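Local coordinates for nisin leader peptide-processing serine protease NisP (PDB 4MZD), which probably acts as a subtilisin-like serine endopeptidase that removes the leader peptide from the precursor of the lantibiotic nisin, at residues Asp100-Met104 with Asp143-Thr149. Sequence-based numbering, arbitrary orientation.
Sequences DSGIM and DKMGHGT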
# COMPACT_ATOMS: atom_id res chain seq x y z
N ASP A 100 5.49 -6.49 1.83
CA ASP A 100 5.82 -6.10 0.47
C ASP A 100 6.98 -6.95 -0.04
O ASP A 100 7.17 -8.07 0.42
CB ASP A 100 6.10 -4.59 0.41
CG ASP A 100 5.70 -3.97 -0.92
OD1 ASP A 100 6.36 -4.29 -1.92
OD2 ASP A 100 4.74 -3.16 -0.94
N SER A 101 7.76 -6.42 -0.98
CA SER A 101 8.82 -7.24 -1.58
C SER A 101 10.14 -7.24 -0.82
O SER A 101 11.15 -7.71 -1.35
CB SER A 101 9.05 -6.85 -3.04
OG SER A 101 9.66 -5.57 -3.15
N GLY A 102 10.15 -6.75 0.42
CA GLY A 102 11.37 -6.64 1.18
C GLY A 102 11.91 -5.22 1.13
O GLY A 102 11.20 -4.29 0.77
N ILE A 103 13.17 -5.05 1.50
CA ILE A 103 13.76 -3.71 1.48
C ILE A 103 15.24 -3.81 1.19
O ILE A 103 15.87 -4.83 1.45
CB ILE A 103 13.52 -2.98 2.83
CG1 ILE A 103 13.61 -1.45 2.68
CG2 ILE A 103 14.48 -3.50 3.91
CD1 ILE A 103 13.18 -0.69 3.92
N MET A 104 15.79 -2.73 0.63
CA MET A 104 17.22 -2.54 0.54
C MET A 104 17.66 -1.81 1.80
O MET A 104 17.55 -0.58 1.88
CB MET A 104 17.57 -1.72 -0.70
CG MET A 104 19.07 -1.60 -0.93
SD MET A 104 19.56 -0.14 -1.92
CE MET A 104 21.26 -0.59 -2.42
N ASP A 143 15.25 -6.93 -1.04
CA ASP A 143 14.29 -6.55 -2.07
C ASP A 143 14.87 -6.82 -3.45
O ASP A 143 15.77 -6.10 -3.90
CB ASP A 143 13.95 -5.07 -1.91
CG ASP A 143 12.93 -4.57 -2.90
OD1 ASP A 143 12.32 -5.39 -3.63
OD2 ASP A 143 12.72 -3.34 -2.95
N LYS A 144 14.35 -7.84 -4.12
CA LYS A 144 14.81 -8.21 -5.46
C LYS A 144 14.08 -7.42 -6.56
O LYS A 144 14.49 -7.44 -7.72
CB LYS A 144 14.58 -9.71 -5.71
CG LYS A 144 15.32 -10.65 -4.77
CD LYS A 144 15.04 -12.10 -5.17
CE LYS A 144 15.89 -13.12 -4.40
NZ LYS A 144 15.24 -13.59 -3.14
N MET A 145 12.99 -6.76 -6.19
CA MET A 145 12.10 -6.11 -7.16
C MET A 145 12.30 -4.61 -7.24
O MET A 145 12.44 -4.04 -8.32
CB MET A 145 10.64 -6.40 -6.79
CG MET A 145 10.19 -7.84 -7.03
SD MET A 145 8.43 -8.17 -6.64
CE MET A 145 7.73 -6.57 -6.95
N GLY A 146 12.30 -3.97 -6.07
CA GLY A 146 12.34 -2.52 -5.97
C GLY A 146 11.11 -1.98 -5.27
O GLY A 146 11.17 -0.97 -4.57
N HIS A 147 9.99 -2.68 -5.44
CA HIS A 147 8.71 -2.18 -4.99
C HIS A 147 8.69 -1.90 -3.48
O HIS A 147 8.24 -0.84 -3.04
CB HIS A 147 7.61 -3.19 -5.35
CG HIS A 147 6.23 -2.65 -5.16
ND1 HIS A 147 5.51 -2.87 -4.02
CD2 HIS A 147 5.45 -1.90 -5.97
CE1 HIS A 147 4.33 -2.29 -4.13
NE2 HIS A 147 4.28 -1.68 -5.30
N GLY A 148 9.20 -2.84 -2.69
CA GLY A 148 9.18 -2.67 -1.24
C GLY A 148 10.02 -1.50 -0.77
O GLY A 148 9.68 -0.82 0.20
N THR A 149 11.14 -1.27 -1.45
CA THR A 149 12.00 -0.14 -1.12
C THR A 149 11.33 1.17 -1.51
O THR A 149 11.44 2.18 -0.79
CB THR A 149 13.37 -0.31 -1.81
OG1 THR A 149 13.97 -1.53 -1.37
CG2 THR A 149 14.32 0.84 -1.49
O HOH W 1 12.02 -9.19 -3.51
O HOH W 2 9.55 -2.79 2.38
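Asp100 and His147 meet here as the predicted aspartate and histidine of the charge relay in a subtilisin-fold catalytic domain, and the loop after strand 95-100 and the turn leading into helix 147-156 illustrate how a serine protease fixes such a pair through buried polar contacts. The carboxylate and imidazole planes lie only 20° apart. His147 ND1 donates to the syn lone pair of Asp100 OD1 over 2.7 Å, almost perfectly straight at 179°, while the backbone N of Ser101 takes the anti lone pair of the same oxygen. Through its other ring nitrogen, NE2, His147 is hydrogen-bonded to Ser353 OG, the predicted nucleophile, and to the C-terminal carboxylate of Arg488, consistent with autocleavage at the C terminus.

Asp143 CB packs against the backbone of Ile103, 3.5 Å from Ile103 N. The anti placement of CG (chi1 -179°) sets the carboxylate between Ser101 OG and the first turn of helix 147-156, with Asp143 CG 3.4 Å from Ser101 OG. All three donors to Asp143 OD1 come from out of the carboxylate plane: Ser101 OG at 2.7 Å, Met145 N, which closes an Asx turn, and Gly146 N, nearly straight. OD2 accepts from both the backbone N and the hydroxyl of Thr149. Five bonds therefore grip this buried group, which would probably help to keep it ionised.

Ser101 OG relays the grip onward by accepting from Gly148 N at 2.8 Å, which couples the residue after Asp100 to the one after His147. At the far end, Thr149 OG1, which donates to Asp143 OD2, also accepts from Met104 N at 3.0 Å.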